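Local coordinates for protein 3-hydroxyacyl-CoA dehydrogenase type-2 (Mycobacterium avium, PDB 3PPI) that probably catalyses the NAD-dependent oxidation of 3-hydroxyacyl-CoA thioesters to 3-ketoacyl-CoA, as expected of a short-chain dehydrogenase/reductase, at residues A33-A39 / L55-D61; G38-E44 / K66-L70; V47-H51 / E73-A78. One frame throughout, in Å; residues are numbered along the deposited sequence.

Contact 1 (A33-A39 / L55-D61); sequences AIVSGGA and LGVVIAD. With MG (magnesium ion), chain F.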
loop_
_atom_site.group_PDB
_atom_site.type_symbol
_atom_site.label_atom_id
_atom_site.label_comp_id
_atom_site.label_asym_id
_atom_site.label_seq_id
_atom_site.Cartn_x
_atom_site.Cartn_y
_atom_site.Cartn_z
ATOM N N ALA A 33 3.312 -13.420 28.977
ATOM C CA ALA A 33 2.863 -12.406 28.039
ATOM C C ALA A 33 2.124 -11.302 28.790
ATOM O O ALA A 33 1.551 -11.542 29.863
ATOM C CB ALA A 33 1.955 -13.029 27.018
ATOM N N ILE A 34 2.156 -10.097 28.233
ATOM C CA ILE A 34 1.350 -8.966 28.719
ATOM C C ILE A 34 0.362 -8.585 27.619
ATOM O O ILE A 34 0.748 -8.442 26.453
ATOM C CB ILE A 34 2.228 -7.725 29.035
ATOM C CG1 ILE A 34 3.105 -7.959 30.263
ATOM C CG2 ILE A 34 1.359 -6.472 29.276
ATOM C CD1 ILE A 34 4.293 -7.010 30.323
ATOM N N VAL A 35 -0.904 -8.414 27.973
ATOM C CA VAL A 35 -1.882 -7.905 27.018
ATOM C C VAL A 35 -2.416 -6.583 27.516
ATOM O O VAL A 35 -3.078 -6.542 28.566
ATOM C CB VAL A 35 -3.048 -8.896 26.805
ATOM C CG1 VAL A 35 -4.053 -8.342 25.809
ATOM C CG2 VAL A 35 -2.516 -10.263 26.322
ATOM N N SER A 36 -2.105 -5.498 26.802
ATOM C CA SER A 36 -2.688 -4.193 27.128
ATOM C C SER A 36 -4.138 -4.188 26.655
ATOM O O SER A 36 -4.477 -4.825 25.671
ATOM C CB SER A 36 -1.862 -3.012 26.568
ATOM O OG SER A 36 -2.076 -2.780 25.187
ATOM N N GLY A 37 -5.007 -3.497 27.388
ATOM C CA GLY A 37 -6.452 -3.617 27.192
ATOM C C GLY A 37 -7.000 -5.006 27.487
ATOM O O GLY A 37 -8.043 -5.399 26.947
ATOM N N GLY A 38 -6.329 -5.746 28.368
ATOM C CA GLY A 38 -6.646 -7.154 28.588
ATOM C C GLY A 38 -7.945 -7.434 29.327
ATOM O O GLY A 38 -8.410 -8.560 29.327
ATOM N N ALA A 39 -8.542 -6.410 29.936
ATOM C CA ALA A 39 -9.728 -6.580 30.781
ATOM C C ALA A 39 -11.025 -6.745 30.007
ATOM O O ALA A 39 -12.001 -7.192 30.574
ATOM C CB ALA A 39 -9.879 -5.414 31.756
ATOM N N LEU A 55 0.527 -19.987 28.239
ATOM C CA LEU A 55 1.298 -18.818 28.715
ATOM C C LEU A 55 0.787 -18.312 30.063
ATOM O O LEU A 55 -0.401 -18.390 30.349
ATOM C CB LEU A 55 1.238 -17.662 27.704
ATOM C CG LEU A 55 2.130 -17.808 26.469
ATOM C CD1 LEU A 55 1.703 -16.821 25.383
ATOM C CD2 LEU A 55 3.600 -17.618 26.835
ATOM N N GLY A 56 1.694 -17.799 30.885
ATOM C CA GLY A 56 1.311 -16.951 32.012
ATOM C C GLY A 56 0.986 -15.604 31.389
ATOM O O GLY A 56 1.689 -15.174 30.475
ATOM N N VAL A 57 -0.081 -14.946 31.848
ATOM C CA VAL A 57 -0.547 -13.705 31.234
ATOM C C VAL A 57 -0.814 -12.597 32.245
ATOM O O VAL A 57 -1.443 -12.820 33.290
ATOM C CB VAL A 57 -1.821 -13.934 30.415
ATOM C CG1 VAL A 57 -2.220 -12.653 29.693
ATOM C CG2 VAL A 57 -1.610 -15.044 29.396
ATOM N N VAL A 58 -0.321 -11.399 31.937
ATOM C CA VAL A 58 -0.639 -10.218 32.710
ATOM C C VAL A 58 -1.711 -9.437 31.973
ATOM O O VAL A 58 -1.555 -9.104 30.797
ATOM C CB VAL A 58 0.586 -9.353 32.935
ATOM C CG1 VAL A 58 0.186 -7.980 33.507
ATOM C CG2 VAL A 58 1.549 -10.076 33.858
ATOM N N ILE A 59 -2.827 -9.215 32.661
ATOM C CA ILE A 59 -3.914 -8.399 32.170
ATOM C C ILE A 59 -3.567 -6.962 32.560
ATOM O O ILE A 59 -3.667 -6.602 33.725
ATOM C CB ILE A 59 -5.262 -8.818 32.813
ATOM C CG1 ILE A 59 -5.645 -10.231 32.388
ATOM C CG2 ILE A 59 -6.368 -7.836 32.454
ATOM C CD1 ILE A 59 -6.335 -11.061 33.519
ATOM N N ALA A 60 -3.104 -6.181 31.592
ATOM C CA ALA A 60 -2.670 -4.806 31.802
ATOM C C ALA A 60 -3.778 -3.875 31.354
ATOM O O ALA A 60 -4.002 -3.694 30.153
ATOM C CB ALA A 60 -1.391 -4.514 31.018
ATOM N N ASP A 61 -4.474 -3.284 32.314
ATOM C CA ASP A 61 -5.641 -2.474 32.011
ATOM C C ASP A 61 -5.919 -1.510 33.172
ATOM O O ASP A 61 -5.413 -1.711 34.273
ATOM C CB ASP A 61 -6.842 -3.397 31.785
ATOM C CG ASP A 61 -7.857 -2.813 30.849
ATOM O OD1 ASP A 61 -8.261 -1.653 31.093
ATOM O OD2 ASP A 61 -8.247 -3.505 29.866
HETATM MG MG MG F . -10.018 -3.905 26.240
HETATM O O HOH W 1 -10.411 -3.000 28.457
HETATM O O HOH W 2 -9.025 -4.622 24.137
HETATM O O HOH W 3 -9.198 -1.804 25.990
#
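Ile34 lies alongside Val58 and Ala60 of the neighbouring strand, on the same face of the sheet: its CG1 rests 3.9 Å from CB of Val58, and its CG2 sits 3.8 Å from CB of Ala60. With chi1 at -69°, CG1 stands beside the backbone N and CG2 beside the carbonyl carbon, which splits the two branches between these two residues. Helix 88-98 packs on Ile34 and Val58 here. On the other face Val35 CG2 crosses Val57 CG1 at a slant, and Val47 of helix 41-52 packs against both valines. The strands run parallel, and a regular ladder joins them: Ala33 N to Gly56 O, Val58 N to Ala33 O, Val35 N to Val58 O and Ala60 N to Val35 O. The ladder ends in a weak bond from Gly37 N to Ala60 O.

The strand runs into a type II turn from Val35 to Gly38, within which the Ser36 hydroxyl is hydrogen-bonded to His111. Ile59 CG2 presses against this turn, 3.5 Å from Gly38 C, where Gly38 has no side chain to meet the methyl. Asp61 closes the end: OD2 accepts from Ala39 N at 2.9 Å, on its anti side and 27° out of the carboxylate plane, while OD1 takes the N-H of Ala63. Asp61 OD2 also accepts a hydrogen bond from a water, 2.6 Å from that water's oxygen; the water is a ligand of the magnesium ion bound by Gly37 O, so carboxylate and metal are linked through it. With helix 41-52 between them, such strands are characteristic of the beta-alpha-beta unit of a Rossmann fold, where this end probably receives the dinucleotide, as in related dehydrogenases.

Contact 2 (G38-E44 / K66-L70); sequences GAGGLGE and KGKAL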
loop_
_atom_site.group_PDB
_atom_site.type_symbol
_atom_site.label_atom_id
_atom_site.label_comp_id
_atom_site.label_asym_id
_atom_site.label_seq_id
_atom_site.Cartn_x
_atom_site.Cartn_y
_atom_site.Cartn_z
ATOM N N GLY A 38 -6.329 -5.746 28.368
ATOM C CA GLY A 38 -6.646 -7.154 28.588
ATOM C C GLY A 38 -7.945 -7.434 29.327
ATOM O O GLY A 38 -8.410 -8.560 29.327
ATOM N N ALA A 39 -8.542 -6.410 29.936
ATOM C CA ALA A 39 -9.728 -6.580 30.781
ATOM C C ALA A 39 -11.025 -6.745 30.007
ATOM O O ALA A 39 -12.001 -7.192 30.574
ATOM C CB ALA A 39 -9.879 -5.414 31.756
ATOM N N GLY A 40 -11.055 -6.385 28.732
ATOM C CA GLY A 40 -12.267 -6.564 27.937
ATOM C C GLY A 40 -12.030 -6.599 26.440
ATOM O O GLY A 40 -10.934 -6.355 25.977
ATOM N N GLY A 41 -13.079 -6.930 25.696
ATOM C CA GLY A 41 -13.080 -6.841 24.248
ATOM C C GLY A 41 -12.013 -7.705 23.598
ATOM O O GLY A 41 -11.854 -8.876 23.938
ATOM N N LEU A 42 -11.270 -7.112 22.674
ATOM C CA LEU A 42 -10.265 -7.842 21.924
ATOM C C LEU A 42 -9.164 -8.361 22.851
ATOM O O LEU A 42 -8.687 -9.477 22.704
ATOM C CB LEU A 42 -9.647 -6.937 20.856
ATOM C CG LEU A 42 -10.575 -6.293 19.837
ATOM C CD1 LEU A 42 -9.724 -5.490 18.787
ATOM C CD2 LEU A 42 -11.465 -7.349 19.170
ATOM N N GLY A 43 -8.748 -7.520 23.792
ATOM C CA GLY A 43 -7.702 -7.886 24.739
ATOM C C GLY A 43 -8.090 -9.051 25.636
ATOM O O GLY A 43 -7.281 -9.940 25.870
ATOM N N GLU A 44 -9.325 -9.051 26.137
ATOM C CA GLU A 44 -9.800 -10.168 26.950
ATOM C C GLU A 44 -9.720 -11.482 26.171
ATOM O O GLU A 44 -9.244 -12.494 26.699
ATOM C CB GLU A 44 -11.234 -9.926 27.448
ATOM C CG GLU A 44 -11.875 -11.128 28.132
ATOM C CD GLU A 44 -13.314 -10.865 28.585
ATOM O OE1 GLU A 44 -13.784 -9.712 28.497
ATOM O OE2 GLU A 44 -13.977 -11.827 29.031
ATOM N N LYS A 66 -13.270 -5.415 36.202
ATOM C CA LYS A 66 -13.275 -6.383 35.107
ATOM C C LYS A 66 -11.970 -7.184 35.025
ATOM O O LYS A 66 -11.996 -8.408 34.873
ATOM C CB LYS A 66 -13.555 -5.703 33.759
ATOM C CG LYS A 66 -14.874 -6.145 33.126
ATOM C CD LYS A 66 -14.826 -6.182 31.592
ATOM C CE LYS A 66 -15.358 -7.526 31.022
ATOM N NZ LYS A 66 -14.322 -8.617 30.967
ATOM N N GLY A 67 -10.842 -6.482 35.127
ATOM C CA GLY A 67 -9.518 -7.103 35.068
ATOM C C GLY A 67 -9.257 -8.091 36.191
ATOM O O GLY A 67 -8.754 -9.194 35.939
ATOM N N LYS A 68 -9.607 -7.705 37.426
ATOM C CA LYS A 68 -9.419 -8.576 38.588
ATOM C C LYS A 68 -10.312 -9.798 38.471
ATOM O O LYS A 68 -9.890 -10.912 38.774
ATOM C CB LYS A 68 -9.718 -7.844 39.909
ATOM N N ALA A 69 -11.553 -9.566 38.044
ATOM C CA ALA A 69 -12.529 -10.632 37.820
ATOM C C ALA A 69 -12.007 -11.644 36.800
ATOM O O ALA A 69 -12.098 -12.845 37.010
ATOM C CB ALA A 69 -13.853 -10.029 37.334
ATOM N N LEU A 70 -11.449 -11.153 35.697
ATOM C CA LEU A 70 -10.904 -12.040 34.677
ATOM C C LEU A 70 -9.700 -12.824 35.207
ATOM O O LEU A 70 -9.581 -14.024 34.959
ATOM C CB LEU A 70 -10.509 -11.244 33.425
ATOM C CG LEU A 70 -9.918 -12.050 32.277
ATOM C CD1 LEU A 70 -10.948 -13.039 31.757
ATOM C CD2 LEU A 70 -9.433 -11.107 31.158
#
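The backbones come together where the turn before helix 41-52 meets the first half of helix 64-74, with the CA atoms of Ala39 and Gly67 just 4.3 Å apart. The Ala39 methyl lies beside Gly67, its CB 3.7 Å from Gly67 N, and glycine puts no side chain in the way of so close an approach. One helical turn on from Lys66, Leu70 reaches toward the loop and the helix after it. Its CD2 touches Gly38 O at 3.3 Å and Glu44 CG at 3.9 Å, and Val47 and Arg48 of helix 41-52 pack on the same leucine.

Lys66 makes the polar part of the contact. Bent at chi2, chi3 and chi4, its chain curls round to the carbonyl oxygen of Ala39, with CD and CE close to that atom, and delivers NZ to Ala39 O at 2.8 Å, in the carbonyl plane. The same ammonium group bonds to Glu44 OE1 at 2.8 Å, meeting it from above the carboxylate, 58° out of its plane. Glu44 gets there with CG anti to the backbone N (chi1 172°) and its chain extended, and crosses the lysine at about a right angle. Its other oxygen, OE2, forms a salt bridge with Arg48.

Lys66 thus ties a backbone carbonyl of the glycine-rich turn and a carboxylate of the following helix to the next helix along the chain. Glu44, with Lys66 on OE1 and Arg48 on OE2, is probably kept ionised, and Lys66 NZ is shared between a carboxylate and a backbone carbonyl.

Contact 3 (V47-H51 / E73-A78); sequences VRRLH and ELGNRA. With MG (magnesium ion), chain E.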
loop_
_atom_site.group_PDB
_atom_site.type_symbol
_atom_site.label_atom_id
_atom_site.label_comp_id
_atom_site.label_asym_id
_atom_site.label_seq_id
_atom_site.Cartn_x
_atom_site.Cartn_y
_atom_site.Cartn_z
ATOM N N VAL A 47 -6.161 -12.564 26.020
ATOM C CA VAL A 47 -5.762 -13.132 27.306
ATOM C C VAL A 47 -6.250 -14.584 27.454
ATOM O O VAL A 47 -5.458 -15.485 27.768
ATOM C CB VAL A 47 -6.258 -12.285 28.485
ATOM C CG1 VAL A 47 -6.029 -13.025 29.819
ATOM C CG2 VAL A 47 -5.555 -10.911 28.487
ATOM N N ARG A 48 -7.542 -14.799 27.220
ATOM C CA ARG A 48 -8.135 -16.128 27.359
ATOM C C ARG A 48 -7.417 -17.139 26.454
ATOM O O ARG A 48 -7.114 -18.250 26.878
ATOM C CB ARG A 48 -9.633 -16.087 27.033
ATOM C CG ARG A 48 -10.468 -15.363 28.081
ATOM C CD ARG A 48 -11.940 -15.434 27.756
ATOM N NE ARG A 48 -12.765 -14.691 28.715
ATOM C CZ ARG A 48 -13.173 -15.164 29.892
ATOM N NH1 ARG A 48 -12.823 -16.383 30.292
ATOM N NH2 ARG A 48 -13.924 -14.405 30.681
ATOM N N ARG A 49 -7.158 -16.744 25.213
ATOM C CA ARG A 49 -6.485 -17.605 24.235
ATOM C C ARG A 49 -5.052 -17.920 24.648
ATOM O O ARG A 49 -4.639 -19.074 24.635
ATOM C CB ARG A 49 -6.465 -16.932 22.856
ATOM C CG ARG A 49 -5.678 -17.670 21.770
ATOM C CD ARG A 49 -6.171 -19.095 21.538
ATOM N NE ARG A 49 -5.370 -19.752 20.503
ATOM C CZ ARG A 49 -5.640 -19.768 19.200
ATOM N NH1 ARG A 49 -6.710 -19.172 18.698
ATOM N NH2 ARG A 49 -4.810 -20.390 18.381
ATOM N N LEU A 50 -4.281 -16.889 24.978
ATOM C CA LEU A 50 -2.879 -17.116 25.330
ATOM C C LEU A 50 -2.757 -17.939 26.622
ATOM O O LEU A 50 -1.893 -18.802 26.726
ATOM C CB LEU A 50 -2.127 -15.799 25.443
ATOM C CG LEU A 50 -1.973 -14.966 24.168
ATOM C CD1 LEU A 50 -1.081 -13.724 24.472
ATOM C CD2 LEU A 50 -1.411 -15.792 23.015
ATOM N N HIS A 51 -3.649 -17.690 27.579
ATOM C CA HIS A 51 -3.696 -18.455 28.818
ATOM C C HIS A 51 -4.020 -19.937 28.545
ATOM O O HIS A 51 -3.341 -20.830 29.056
ATOM C CB HIS A 51 -4.718 -17.829 29.778
ATOM C CG HIS A 51 -4.896 -18.600 31.046
ATOM N ND1 HIS A 51 -5.863 -19.571 31.198
ATOM C CD2 HIS A 51 -4.216 -18.562 32.215
ATOM C CE1 HIS A 51 -5.778 -20.088 32.410
ATOM N NE2 HIS A 51 -4.790 -19.489 33.048
ATOM N N GLU A 73 -11.043 -15.494 37.602
ATOM C CA GLU A 73 -11.688 -16.561 36.833
ATOM C C GLU A 73 -10.668 -17.519 36.227
ATOM O O GLU A 73 -10.901 -18.718 36.198
ATOM C CB GLU A 73 -12.546 -15.966 35.702
ATOM C CG GLU A 73 -13.169 -17.015 34.754
ATOM C CD GLU A 73 -13.860 -16.405 33.542
ATOM O OE1 GLU A 73 -14.091 -15.181 33.518
ATOM O OE2 GLU A 73 -14.164 -17.154 32.591
ATOM N N LEU A 74 -9.555 -16.992 35.713
ATOM C CA LEU A 74 -8.580 -17.829 35.003
ATOM C C LEU A 74 -7.615 -18.576 35.930
ATOM O O LEU A 74 -7.065 -19.606 35.541
ATOM C CB LEU A 74 -7.795 -17.002 33.977
ATOM C CG LEU A 74 -8.607 -16.479 32.784
ATOM C CD1 LEU A 74 -7.704 -15.703 31.840
ATOM C CD2 LEU A 74 -9.299 -17.630 32.067
ATOM N N GLY A 75 -7.405 -18.065 37.139
ATOM C CA GLY A 75 -6.559 -18.741 38.130
ATOM C C GLY A 75 -5.144 -18.190 38.213
ATOM O O GLY A 75 -4.871 -17.062 37.781
ATOM N N ASN A 76 -4.237 -19.000 38.748
ATOM C CA ASN A 76 -2.923 -18.506 39.200
ATOM C C ASN A 76 -1.882 -18.198 38.116
ATOM O O ASN A 76 -0.826 -17.642 38.433
ATOM C CB ASN A 76 -2.320 -19.452 40.250
ATOM C CG ASN A 76 -2.426 -20.910 39.853
ATOM O OD1 ASN A 76 -1.965 -21.307 38.780
ATOM N ND2 ASN A 76 -3.056 -21.717 40.710
ATOM N N ARG A 77 -2.167 -18.544 36.862
ATOM C CA ARG A 77 -1.291 -18.186 35.747
ATOM C C ARG A 77 -1.769 -16.900 35.055
ATOM O O ARG A 77 -1.239 -16.529 34.005
ATOM C CB ARG A 77 -1.219 -19.331 34.737
ATOM C CG ARG A 77 -0.824 -20.700 35.340
ATOM C CD ARG A 77 -0.534 -21.755 34.237
ATOM N NE ARG A 77 -1.715 -22.188 33.475
ATOM C CZ ARG A 77 -2.075 -21.777 32.250
ATOM N NH1 ARG A 77 -1.372 -20.877 31.542
ATOM N NH2 ARG A 77 -3.183 -22.287 31.710
ATOM N N ALA A 78 -2.759 -16.225 35.647
ATOM C CA ALA A 78 -3.289 -14.953 35.125
ATOM C C ALA A 78 -3.344 -13.916 36.244
ATOM O O ALA A 78 -3.940 -14.179 37.281
ATOM C CB ALA A 78 -4.685 -15.153 34.535
HETATM MG MG MG E . -5.184 -15.049 38.886
HETATM O O HOH W 4 -4.212 -20.105 35.845
HETATM O O HOH W 5 -5.971 -16.489 40.788
HETATM O O HOH W 6 -3.240 -15.326 40.315
HETATM O O HOH W 7 -5.887 -13.111 40.135
#
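His51 reaches from helix 41-52 toward the end of helix 64-74, its CB leading to a ring whose CG stands anti to the backbone N (chi1 176°). His51 CG is 4.1 Å from Leu74 CD1, and His51 ND1 lies near Leu74 CD2. His51 CD2 is 4.2 Å from Ala78 CB, and His51 CE1 comes close to Leu74 O. At the tip, His51 NE2 meets a water in the ring plane at 2.9 Å; this water donates to Leu74 O and accepts from Arg77 N.

Both faces of the imidazole are occupied. Leu74 CB sits over the centre of one in a CH-pi contact. The Arg77 guanidinium lies flat on the opposite face of the His51 ring, the planes 7° from parallel. It also grips the backbone end-on, with Arg77 NH2 at 3.0 Å and Arg77 NH1 at 3.2 Å from His51 O, which fixes its rotation over the ring.

Nearer the start of both segments, Arg48 meets Glu73 in a two-pronged salt bridge, NH1 to OE2 and NH2 to OE1, although the two planes are turned 52° apart; Arg48 NH2 is also salt-bridged to Glu44. Val47 CG1 packs on Leu74 CD1.

Gly75, with positive phi, opens a type I turn to Ala78; the carbonyl oxygens of these two residues bind a magnesium ion. Helix 41-52 packs on the end of helix 64-74 and the turn leading to strand 78-82, as neighbouring helices on one face of a Rossmann sheet do.

Overall arrangement
The three contacts lie close together on one side of the chain's centre, about 8 to 10 Å between their centres. Contact 1 pairs strands 31-36 and 56-61 of the seven-stranded parallel sheet; contact 2 joins the turn and start of helix 41-52 to the first part of helix 64-74; contact 3 joins the later part of helix 41-52 to the end of helix 64-74 and the turn after it. The first segments of all three precede the second ones, and contacts 1 and 2 share Gly38 and Ala39. Val47 of contact 3 packs on Val35, Val57 and Leu70, joining sheet and helices. Together they belong to the first beta-alpha-beta-alpha portion of the Rossmann fold, whose glycine-rich turn probably faces the cofactor.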